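Local coordinates for protein transcriptional regulator, putative (Vibrio cholerae O1 biovar eltor str. N16961, PDB 3BJN) that probably binds DNA as an IclR-family transcription regulator, likely a repressor, and is represented here by its C-terminal domain, usually the effector-binding part in this family, at residues I85-Y88 / D92-L95; A75-A80 / S132-A137; S69-L74 / T114-P119. One frame throughout, in Å; residues are numbered along the deposited sequence.

Interaction 1. Residues I85-Y88 / D92-L95; sequences ILRY and DPTL
Arg87 swings its CG beside the backbone N (chi1 -67°) and runs extended from CG to NE, which carries its guanidinium across the ring of Pro93. The two side chains meet at about a right angle, with Pro93 CG 3.5 Å above the guanidinium plane and over its centre. The contact is close, Pro93 CG to Arg87 CZ being 3.6 Å. Thr94 CG2 adds an oblique touch at Arg87 NH2. Leu86, with a similar first torsion (chi1 -77°), slides past Pro93 in the opposite direction, its CD1 3.9 Å from Pro93 CB. The proline thus meets an aliphatic chain at CB and a flat cation at CG.

Water 1 lies in the guanidinium plane, at its edge. It accepts from Arg87 NH2 at 2.8 Å and donates to Asp92 OD1 at 2.8 Å, joining the opposite charges indirectly. The same OD1 is gripped from one face of the carboxylate by Thr94 OG1 at 2.7 Å and by Thr94 N at 3.0 Å, the second bond closing an Asx turn. A type I turn from Asp92 to Leu95 then leads into helix 96-108, with Leu95 at the N-cap position. Pro93 O bonds Gln99 NE2 in that helix, while Leu86, besides packing on the turn, joins helix 79-88 to Trp98 and Phe102 of helix 96-108 and to Leu74 of helix 67-76.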
ATOM      1  N   ILE A  85       2.373  14.963  -8.125  1.00 17.68           N
ATOM      2  CA  ILE A  85       1.324  14.559  -7.224  1.00 18.26           C
ATOM      3  C   ILE A  85       1.446  15.333  -5.910  1.00 17.88           C
ATOM      4  O   ILE A  85       0.488  15.909  -5.437  1.00 17.92           O
ATOM      5  CB  ILE A  85       1.356  13.020  -6.977  1.00 17.82           C
ATOM      6  CG1 ILE A  85       0.974  12.307  -8.275  1.00 18.73           C
ATOM      7  CG2 ILE A  85       0.399  12.639  -5.874  1.00 20.49           C
ATOM      8  CD1 ILE A  85       1.279  10.798  -8.270  1.00 19.27           C
ATOM      9  N   LEU A  86       2.644  15.370  -5.339  1.00 18.29           N
ATOM     10  CA  LEU A  86       2.820  16.031  -4.038  1.00 18.50           C
ATOM     11  C   LEU A  86       2.503  17.532  -4.187  1.00 18.65           C
ATOM     12  O   LEU A  86       1.884  18.123  -3.293  1.00 18.90           O
ATOM     13  CB  LEU A  86       4.239  15.822  -3.506  1.00 19.06           C
ATOM     14  CG  LEU A  86       4.486  14.420  -2.920  1.00 21.34           C
ATOM     15  CD1 LEU A  86       5.870  14.394  -2.310  1.00 25.12           C
ATOM     16  CD2 LEU A  86       3.452  14.054  -1.888  1.00 25.37           C
ATOM     17  N   ARG A  87       2.935  18.137  -5.302  1.00 18.11           N
ATOM     18  CA  ARG A  87       2.651  19.576  -5.516  1.00 17.88           C
ATOM     19  C   ARG A  87       1.143  19.856  -5.632  1.00 18.00           C
ATOM     20  O   ARG A  87       0.622  20.896  -5.172  1.00 18.18           O
ATOM     21  CB  ARG A  87       3.425  20.152  -6.706  1.00 18.23           C
ATOM     22  CG  ARG A  87       4.944  20.175  -6.446  1.00 19.44           C
ATOM     23  CD  ARG A  87       5.720  21.158  -7.284  1.00 21.89           C
ATOM     24  NE  ARG A  87       7.066  21.319  -6.712  1.00 25.28           N
ATOM     25  CZ  ARG A  87       8.163  20.718  -7.168  1.00 26.82           C
ATOM     26  NH1 ARG A  87       8.103  19.908  -8.227  1.00 26.29           N
ATOM     27  NH2 ARG A  87       9.327  20.927  -6.558  1.00 26.18           N
ATOM     28  N   TYR A  88       0.421  18.952  -6.279  1.00 17.18           N
ATOM     29  CA  TYR A  88      -1.028  19.111  -6.331  1.00 16.73           C
ATOM     30  C   TYR A  88      -1.633  19.163  -4.933  1.00 16.69           C
ATOM     31  O   TYR A  88      -2.507  19.961  -4.661  1.00 17.45           O
ATOM     32  CB  TYR A  88      -1.635  17.947  -7.091  1.00 16.86           C
ATOM     33  CG  TYR A  88      -3.134  17.917  -7.034  1.00 15.11           C
ATOM     34  CD1 TYR A  88      -3.889  18.929  -7.639  1.00 14.97           C
ATOM     35  CD2 TYR A  88      -3.812  16.883  -6.388  1.00 16.22           C
ATOM     36  CE1 TYR A  88      -5.302  18.898  -7.625  1.00 14.92           C
ATOM     37  CE2 TYR A  88      -5.220  16.840  -6.350  1.00 15.51           C
ATOM     38  CZ  TYR A  88      -5.952  17.861  -6.982  1.00 14.70           C
ATOM     39  OH  TYR A  88      -7.341  17.798  -6.940  1.00 17.22           O
ATOM     40  N   ASP A  92       5.712  20.131  -0.508  1.00 22.30           N
ATOM     41  CA  ASP A  92       6.969  20.489  -1.155  1.00 23.19           C
ATOM     42  C   ASP A  92       7.826  19.232  -1.170  1.00 23.88           C
ATOM     43  O   ASP A  92       8.373  18.846  -0.135  1.00 23.00           O
ATOM     44  CB  ASP A  92       7.658  21.634  -0.399  1.00 23.65           C
ATOM     45  CG  ASP A  92       9.030  22.006  -0.982  1.00 25.02           C
ATOM     46  OD1 ASP A  92       9.499  21.346  -1.935  1.00 25.45           O
ATOM     47  OD2 ASP A  92       9.640  22.981  -0.479  1.00 26.52           O
ATOM     48  N   PRO A  93       7.950  18.593  -2.348  1.00 24.49           N
ATOM     49  CA  PRO A  93       8.641  17.294  -2.414  1.00 25.54           C
ATOM     50  C   PRO A  93      10.142  17.372  -2.082  1.00 26.33           C
ATOM     51  O   PRO A  93      10.751  16.348  -1.762  1.00 26.47           O
ATOM     52  CB  PRO A  93       8.426  16.853  -3.866  1.00 26.45           C
ATOM     53  CG  PRO A  93       8.193  18.119  -4.629  1.00 25.60           C
ATOM     54  CD  PRO A  93       7.446  19.022  -3.671  1.00 25.42           C
ATOM     55  N   THR A  94      10.712  18.571  -2.174  1.00 26.88           N
ATOM     56  CA  THR A  94      12.152  18.764  -1.956  1.00 27.44           C
ATOM     57  C   THR A  94      12.530  18.801  -0.476  1.00 27.77           C
ATOM     58  O   THR A  94      13.720  18.802  -0.147  1.00 28.39           O
ATOM     59  CB  THR A  94      12.688  20.043  -2.640  1.00 27.16           C
ATOM     60  OG1 THR A  94      12.217  21.195  -1.936  1.00 28.28           O
ATOM     61  CG2 THR A  94      12.273  20.121  -4.118  1.00 27.81           C
ATOM     62  N   LEU A  95      11.539  18.816   0.418  1.00 27.92           N
ATOM     63  CA  LEU A  95      11.839  18.869   1.853  1.00 28.36           C
ATOM     64  C   LEU A  95      12.368  17.539   2.364  1.00 28.84           C
ATOM     65  O   LEU A  95      12.000  16.468   1.857  1.00 28.02           O
ATOM     66  CB  LEU A  95      10.618  19.290   2.673  1.00 28.49           C
ATOM     67  CG  LEU A  95      10.016  20.667   2.419  1.00 28.19           C
ATOM     68  CD1 LEU A  95       8.767  20.816   3.255  1.00 28.56           C
ATOM     69  CD2 LEU A  95      11.011  21.797   2.737  1.00 28.50           C
TER
HETATM   70  O   HOH W   1       9.224  22.686  -4.401  1.00 40.50           O

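Interaction 2. Residues A75-A80 / S132-A137; sequences AYMPAA and SKLIGA
Leu134 plugs against Tyr76 and Met77 where the C-terminal end of helix 67-76 meets strand 133-143 of the antiparallel sheet, a helix-on-sheet contact in a domain of the GAF clan. The strand carries a classic beta bulge just beyond the contact, with Ile135 and Gly136 both facing Val128 of strand 121-130.

Leu134 gives up the most surface. Its CG stands anti to the backbone N (chi1 172°), and the two methyls part to serve different residues. CD1 packs on Tyr76 CB at 3.9 Å, while CD2 lies 4.2 Å from Met77 CB. The stem of the leucine rests on the helix end itself, its CB being 4.0 Å from Tyr76 O and 4.2 Å from Met77 N. The direct contact is apolar in its side chains, and part of it is made with the main chain.

Tyr76 meets the strand with its CB rather than its ring. The side chain leads away to Pro127 and Met129 of strand 121-130 and to Ile105 and Arg106 of helix 96-108, so the one residue spans the sheet and a second helix. Met77, present as selenomethionine, is where the chain leaves helical geometry. Its side chain continues to Cys82 and Ile85 of helix 79-88, and Pro78 then takes the N-cap position before that helix. Leu134 also touches Met73, one turn back in helix 67-76, and Pro127 on the neighbouring strand.

Backbone carbonyls of the two segments are joined through a water: water 2 donates to Tyr76 O at 2.8 Å and, over a longer 3.2 Å, to Ser132 O.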
ATOM      1  N   ALA A  75       7.341   6.605  -3.411  1.00 17.13           N
ATOM      2  CA  ALA A  75       8.795   6.341  -3.340  1.00 17.78           C
ATOM      3  C   ALA A  75       9.334   5.618  -4.581  1.00 18.19           C
ATOM      4  O   ALA A  75      10.494   5.826  -4.978  1.00 19.04           O
ATOM      5  CB  ALA A  75       9.156   5.548  -2.093  1.00 17.06           C
ATOM      6  N   TYR A  76       8.507   4.759  -5.174  1.00 18.00           N
ATOM      7  CA  TYR A  76       8.972   3.868  -6.253  1.00 18.30           C
ATOM      8  C   TYR A  76       8.612   4.285  -7.674  1.00 18.82           C
ATOM      9  O   TYR A  76       9.215   3.776  -8.633  1.00 19.57           O
ATOM     10  CB  TYR A  76       8.528   2.417  -6.006  1.00 17.95           C
ATOM     11  CG  TYR A  76       9.394   1.685  -5.015  1.00 18.33           C
ATOM     12  CD1 TYR A  76       9.136   1.744  -3.653  1.00 17.43           C
ATOM     13  CD2 TYR A  76      10.498   0.942  -5.448  1.00 18.69           C
ATOM     14  CE1 TYR A  76       9.955   1.055  -2.724  1.00 19.12           C
ATOM     15  CE2 TYR A  76      11.307   0.261  -4.547  1.00 20.69           C
ATOM     16  CZ  TYR A  76      11.030   0.313  -3.193  1.00 20.29           C
ATOM     17  OH  TYR A  76      11.865  -0.386  -2.338  1.00 21.81           O
HETATM   18  N   MSE A  77       7.627   5.171  -7.821  1.00 19.13           N
HETATM   19  CA  MSE A  77       7.331   5.756  -9.135  1.00 20.79           C
HETATM   20  C   MSE A  77       8.449   6.737  -9.561  1.00 19.97           C
HETATM   21  O   MSE A  77       9.298   7.107  -8.751  1.00 19.16           O
HETATM   22  CB  MSE A  77       5.971   6.468  -9.113  1.00 20.45           C
HETATM   23  CG  MSE A  77       5.961   7.690  -8.254  1.00 21.39           C
HETATM   24 SE   MSE A  77       4.219   8.595  -8.383  1.00 27.10          SE
HETATM   25  CE  MSE A  77       3.052   7.106  -7.865  1.00 23.20           C
ATOM     26  N   PRO A  78       8.456   7.161 -10.841  1.00 20.20           N
ATOM     27  CA  PRO A  78       9.427   8.163 -11.285  1.00 20.21           C
ATOM     28  C   PRO A  78       9.320   9.448 -10.477  1.00 20.52           C
ATOM     29  O   PRO A  78       8.208   9.877 -10.119  1.00 20.63           O
ATOM     30  CB  PRO A  78       9.017   8.409 -12.735  1.00 20.15           C
ATOM     31  CG  PRO A  78       8.439   7.078 -13.157  1.00 20.34           C
ATOM     32  CD  PRO A  78       7.591   6.731 -11.954  1.00 20.60           C
ATOM     33  N   ALA A  79      10.470  10.043 -10.183  1.00 20.98           N
ATOM     34  CA  ALA A  79      10.520  11.285  -9.410  1.00 20.95           C
ATOM     35  C   ALA A  79       9.583  12.371  -9.922  1.00 20.91           C
ATOM     36  O   ALA A  79       8.890  13.013  -9.122  1.00 20.67           O
ATOM     37  CB  ALA A  79      11.942  11.808  -9.355  1.00 21.63           C
ATOM     38  N   ALA A  80       9.584  12.600 -11.238  1.00 19.78           N
ATOM     39  CA  ALA A  80       8.784  13.664 -11.849  1.00 19.90           C
ATOM     40  C   ALA A  80       7.303  13.487 -11.556  1.00 19.91           C
ATOM     41  O   ALA A  80       6.596  14.467 -11.295  1.00 20.41           O
ATOM     42  CB  ALA A  80       9.013  13.698 -13.333  1.00 20.09           C
ATOM     43  N   SER A 132      11.572  -2.326 -13.823  1.00 27.29           N
ATOM     44  CA  SER A 132      11.809  -1.082 -13.095  1.00 27.66           C
ATOM     45  C   SER A 132      10.547  -0.213 -12.945  1.00 27.20           C
ATOM     46  O   SER A 132      10.614   0.892 -12.395  1.00 27.70           O
ATOM     47  CB  SER A 132      12.947  -0.278 -13.743  1.00 27.65           C
ATOM     48  OG  SER A 132      12.578   0.162 -15.038  1.00 29.05           O
ATOM     49  N   LYS A 133       9.402  -0.707 -13.425  1.00 26.28           N
ATOM     50  CA  LYS A 133       8.164   0.072 -13.352  1.00 24.48           C
ATOM     51  C   LYS A 133       7.313  -0.315 -12.165  1.00 22.84           C
ATOM     52  O   LYS A 133       7.005  -1.490 -11.959  1.00 21.83           O
ATOM     53  CB  LYS A 133       7.323  -0.078 -14.616  1.00 24.44           C
ATOM     54  CG  LYS A 133       6.011   0.667 -14.548  1.00 27.16           C
ATOM     55  CD  LYS A 133       5.249   0.647 -15.870  1.00 32.16           C
ATOM     56  CE  LYS A 133       3.762   0.906 -15.615  1.00 36.30           C
ATOM     57  NZ  LYS A 133       2.980   0.937 -16.880  1.00 36.49           N
ATOM     58  N   LEU A 134       6.911   0.692 -11.399  1.00 21.12           N
ATOM     59  CA  LEU A 134       5.965   0.475 -10.321  1.00 20.61           C
ATOM     60  C   LEU A 134       4.578   0.278 -10.914  1.00 20.54           C
ATOM     61  O   LEU A 134       4.074   1.145 -11.658  1.00 21.32           O
ATOM     62  CB  LEU A 134       5.928   1.687  -9.383  1.00 20.59           C
ATOM     63  CG  LEU A 134       4.778   1.501  -8.373  1.00 20.48           C
ATOM     64  CD1 LEU A 134       5.224   0.684  -7.157  1.00 18.47           C
ATOM     65  CD2 LEU A 134       4.143   2.808  -8.006  1.00 17.71           C
ATOM     66  N   ILE A 135       3.945  -0.840 -10.575  1.00 19.76           N
ATOM     67  CA  ILE A 135       2.596  -1.089 -11.059  1.00 20.73           C
ATOM     68  C   ILE A 135       1.517  -1.043  -9.971  1.00 19.14           C
ATOM     69  O   ILE A 135       0.363  -0.744 -10.255  1.00 19.79           O
ATOM     70  CB  ILE A 135       2.487  -2.359 -11.948  1.00 21.12           C
ATOM     71  CG1 ILE A 135       2.825  -3.610 -11.167  1.00 23.14           C
ATOM     72  CG2 ILE A 135       3.318  -2.178 -13.294  1.00 22.79           C
ATOM     73  CD1 ILE A 135       2.737  -4.932 -11.954  1.00 23.76           C
ATOM     74  N   GLY A 136       1.903  -1.299  -8.728  1.00 17.43           N
ATOM     75  CA  GLY A 136       0.940  -1.272  -7.638  1.00 16.85           C
ATOM     76  C   GLY A 136       1.595  -1.501  -6.295  1.00 16.47           C
ATOM     77  O   GLY A 136       2.815  -1.333  -6.133  1.00 16.79           O
ATOM     78  N   ALA A 137       0.781  -1.858  -5.311  1.00 15.93           N
ATOM     79  CA  ALA A 137       1.321  -2.150  -3.978  1.00 16.47           C
ATOM     80  C   ALA A 137       0.447  -3.170  -3.313  1.00 16.75           C
ATOM     81  O   ALA A 137      -0.761  -3.160  -3.524  1.00 18.21           O
ATOM     82  CB  ALA A 137       1.403  -0.912  -3.129  1.00 16.71           C
TER
HETATM   83  O   HOH W   2       9.087   3.505 -11.389  1.00 42.10           O

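Interaction 3. Residues S69-L74 / T114-P119; sequences SSKVML and TSEIDP
A surface salt bridge between Lys71 and Glu116 joins helix 67-76 to the connection between strands 111-114 and 121-130, at the edge of the antiparallel sheet where strand 111-114 is outermost. The two side chains come from opposite directions and meet at their ends. Each has its CG beside the backbone N, with chi1 -70° in Lys71 and -63° in Glu116, and each runs extended beyond CG, so two long arms bridge the gap between backbones that do not themselves touch.

Lys71 NZ donates to Glu116 OE2. The modelled distance of 2.4 Å is very short, and since Lys71 was deposited in two conformers, of which this is one, that exact length is doubtful. The same caution covers the rest of the lysine's approach, in which the CE methylene behind the ammonium also comes close to both carboxylate oxygens.

Glu116 has a second partner on the same helix, since OE1 accepts from Gly67 N at its start. Lys71 for its part touches Glu101 and Ile105 of helix 96-108. Ser115 OG braces the connection internally by bonding Gly120 N, while Asp118 OD1 bonds Ser55 OG elsewhere in the chain. Within the helix, regular backbone bonds such as Leu74 N to Ser70 O, 2.9 Å, carry the turn from which the lysine projects.

Chemically, Glu116 offers its two oxygens to two kinds of donor, a side-chain ammonium and a main-chain N-H of the helix's first turn. The bond from Gly67 N ties the loop to the helix start, and the ammonium adds a charge contact of uncertain length; both would be expected to favour the ionised carboxylate.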
ATOM      1  N   SER A  69       0.607   2.715   1.834  1.00 17.27           N
ATOM      2  CA  SER A  69       0.414   2.356   0.424  1.00 17.96           C
ATOM      3  C   SER A  69       0.789   3.539  -0.473  1.00 18.19           C
ATOM      4  O   SER A  69       1.516   3.373  -1.464  1.00 18.29           O
ATOM      5  CB  SER A  69      -1.063   2.021   0.154  1.00 18.87           C
ATOM      6  OG  SER A  69      -1.505   0.933   0.931  1.00 24.48           O
ATOM      7  N   SER A  70       0.282   4.722  -0.122  1.00 17.85           N
ATOM      8  CA  SER A  70       0.603   5.953  -0.881  1.00 18.58           C
ATOM      9  C   SER A  70       2.106   6.211  -0.860  1.00 17.62           C
ATOM     10  O   SER A  70       2.701   6.512  -1.904  1.00 18.74           O
ATOM     11  CB  SER A  70      -0.103   7.188  -0.306  1.00 19.01           C
ATOM     12  OG  SER A  70      -1.495   7.065  -0.477  1.00 22.56           O
ATOM     13  N   LYS A  71       2.730   6.058   0.303  0.50 17.18           N
ATOM     14  CA  LYS A  71       4.151   6.392   0.439  0.50 17.56           C
ATOM     15  C   LYS A  71       5.076   5.411  -0.301  0.50 17.86           C
ATOM     16  O   LYS A  71       6.117   5.810  -0.809  0.50 17.76           O
ATOM     17  CB  LYS A  71       4.541   6.502   1.910  0.50 17.68           C
ATOM     18  CG  LYS A  71       3.955   7.707   2.617  0.50 17.88           C
ATOM     19  CD  LYS A  71       4.502   7.720   4.027  0.50 20.07           C
ATOM     20  CE  LYS A  71       3.637   8.491   4.975  0.50 22.99           C
ATOM     21  NZ  LYS A  71       4.055   8.153   6.366  0.50 21.64           N
ATOM     22  N   VAL A  72       4.702   4.128  -0.349  1.00 17.64           N
ATOM     23  CA  VAL A  72       5.431   3.141  -1.161  1.00 19.26           C
ATOM     24  C   VAL A  72       5.350   3.476  -2.652  1.00 19.62           C
ATOM     25  O   VAL A  72       6.368   3.455  -3.367  1.00 19.24           O
ATOM     26  CB  VAL A  72       4.857   1.733  -0.927  1.00 19.36           C
ATOM     27  CG1 VAL A  72       5.221   0.799  -2.081  1.00 23.59           C
ATOM     28  CG2 VAL A  72       5.381   1.244   0.365  1.00 21.79           C
HETATM   29  N   MSE A  73       4.157   3.837  -3.111  1.00 19.02           N
HETATM   30  CA  MSE A  73       3.964   4.114  -4.524  1.00 21.01           C
HETATM   31  C   MSE A  73       4.696   5.395  -4.904  1.00 19.59           C
HETATM   32  O   MSE A  73       5.396   5.434  -5.927  1.00 19.81           O
HETATM   33  CB  MSE A  73       2.477   4.137  -4.876  1.00 20.37           C
HETATM   34  CG  MSE A  73       1.903   2.714  -4.748  1.00 20.01           C
HETATM   35 SE   MSE A  73       0.062   2.551  -5.329  1.00 33.01          SE
HETATM   36  CE  MSE A  73      -0.686   3.916  -4.371  1.00 26.53           C
ATOM     37  N   LEU A  74       4.581   6.420  -4.056  1.00 17.58           N
ATOM     38  CA  LEU A  74       5.322   7.685  -4.285  1.00 17.94           C
ATOM     39  C   LEU A  74       6.845   7.459  -4.303  1.00 17.67           C
ATOM     40  O   LEU A  74       7.558   8.058  -5.127  1.00 19.48           O
ATOM     41  CB  LEU A  74       4.958   8.736  -3.244  1.00 18.06           C
ATOM     42  CG  LEU A  74       3.533   9.283  -3.385  1.00 18.99           C
ATOM     43  CD1 LEU A  74       3.158  10.020  -2.060  1.00 20.89           C
ATOM     44  CD2 LEU A  74       3.429  10.217  -4.613  1.00 21.34           C
ATOM     45  N   THR A 114       1.025   4.711  10.749  1.00 19.75           N
ATOM     46  CA  THR A 114       0.081   4.539  11.855  1.00 21.86           C
ATOM     47  C   THR A 114      -0.847   5.746  11.967  1.00 20.00           C
ATOM     48  O   THR A 114      -0.370   6.892  12.117  1.00 19.74           O
ATOM     49  CB  THR A 114       0.817   4.352  13.213  1.00 23.29           C
ATOM     50  OG1 THR A 114       1.708   5.454  13.436  1.00 27.97           O
ATOM     51  CG2 THR A 114       1.607   3.049  13.227  1.00 26.00           C
ATOM     52  N   SER A 115      -2.157   5.491  11.875  1.00 19.19           N
ATOM     53  CA  SER A 115      -3.181   6.488  12.120  1.00 19.93           C
ATOM     54  C   SER A 115      -3.118   7.713  11.185  1.00 20.24           C
ATOM     55  O   SER A 115      -3.573   8.791  11.570  1.00 21.60           O
ATOM     56  CB  SER A 115      -3.161   6.930  13.594  1.00 20.21           C
ATOM     57  OG  SER A 115      -3.516   5.857  14.462  1.00 21.14           O
ATOM     58  N   GLU A 116      -2.566   7.551   9.980  1.00 20.90           N
ATOM     59  CA  GLU A 116      -2.487   8.702   9.048  1.00 21.91           C
ATOM     60  C   GLU A 116      -3.801   8.906   8.332  1.00 22.32           C
ATOM     61  O   GLU A 116      -4.086  10.019   7.850  1.00 23.29           O
ATOM     62  CB  GLU A 116      -1.367   8.539   8.018  1.00 22.71           C
ATOM     63  CG  GLU A 116       0.028   8.486   8.621  1.00 24.33           C
ATOM     64  CD  GLU A 116       1.115   8.460   7.582  1.00 26.57           C
ATOM     65  OE1 GLU A 116       0.805   8.723   6.391  1.00 27.17           O
ATOM     66  OE2 GLU A 116       2.287   8.192   7.949  1.00 27.40           O
ATOM     67  N   ILE A 117      -4.580   7.829   8.243  1.00 21.40           N
ATOM     68  CA  ILE A 117      -5.863   7.833   7.533  1.00 21.09           C
ATOM     69  C   ILE A 117      -7.048   7.630   8.485  1.00 20.72           C
ATOM     70  O   ILE A 117      -7.958   8.456   8.516  1.00 21.43           O
ATOM     71  CB  ILE A 117      -5.869   6.806   6.381  1.00 21.76           C
ATOM     72  CG1 ILE A 117      -4.793   7.191   5.357  1.00 22.83           C
ATOM     73  CG2 ILE A 117      -7.232   6.793   5.670  1.00 22.13           C
ATOM     74  CD1 ILE A 117      -4.497   6.121   4.344  1.00 24.23           C
ATOM     75  N   ASP A 118      -7.000   6.539   9.267  1.00 18.92           N
ATOM     76  CA  ASP A 118      -8.064   6.174  10.201  1.00 18.49           C
ATOM     77  C   ASP A 118      -7.380   6.038  11.558  1.00 17.46           C
ATOM     78  O   ASP A 118      -6.415   5.274  11.681  1.00 17.04           O
ATOM     79  CB  ASP A 118      -8.665   4.801   9.813  1.00 19.25           C
ATOM     80  CG  ASP A 118      -9.335   4.815   8.465  1.00 19.94           C
ATOM     81  OD1 ASP A 118     -10.232   5.666   8.278  1.00 22.12           O
ATOM     82  OD2 ASP A 118      -9.000   3.961   7.614  1.00 20.10           O
ATOM     83  N   PRO A 119      -7.882   6.760  12.583  1.00 17.92           N
ATOM     84  CA  PRO A 119      -7.282   6.668  13.903  1.00 17.51           C
ATOM     85  C   PRO A 119      -7.276   5.223  14.389  1.00 17.60           C
ATOM     86  O   PRO A 119      -8.298   4.531  14.290  1.00 18.79           O
ATOM     87  CB  PRO A 119      -8.237   7.517  14.782  1.00 17.34           C
ATOM     88  CG  PRO A 119      -8.796   8.520  13.842  1.00 21.02           C
ATOM     89  CD  PRO A 119      -9.013   7.701  12.567  1.00 18.22           C
TER

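How the interactions relate
The three contacts lie about 16 Å apart, centre to centre in every pair, around the consecutive helices 67-76 and 79-88. Interactions 2 and 3 share helix 67-76 and alternate along the chain: Leu134 CD2 comes within 3.6 Å of Met73 O, and Ala137 CB within 4.0 Å of Met73 CG. Interaction 1 falls between the paired segments of both others in sequence. It meets interaction 2 where Ile85 CD1 packs 3.7 Å from Met77 SE, and interaction 3 where Leu86 CD2 lies 4.0 Å from Leu74 CD1. Packing around Met73, Leu74 and Met77 thus connects the elements that carry the three contacts within one C-terminal domain.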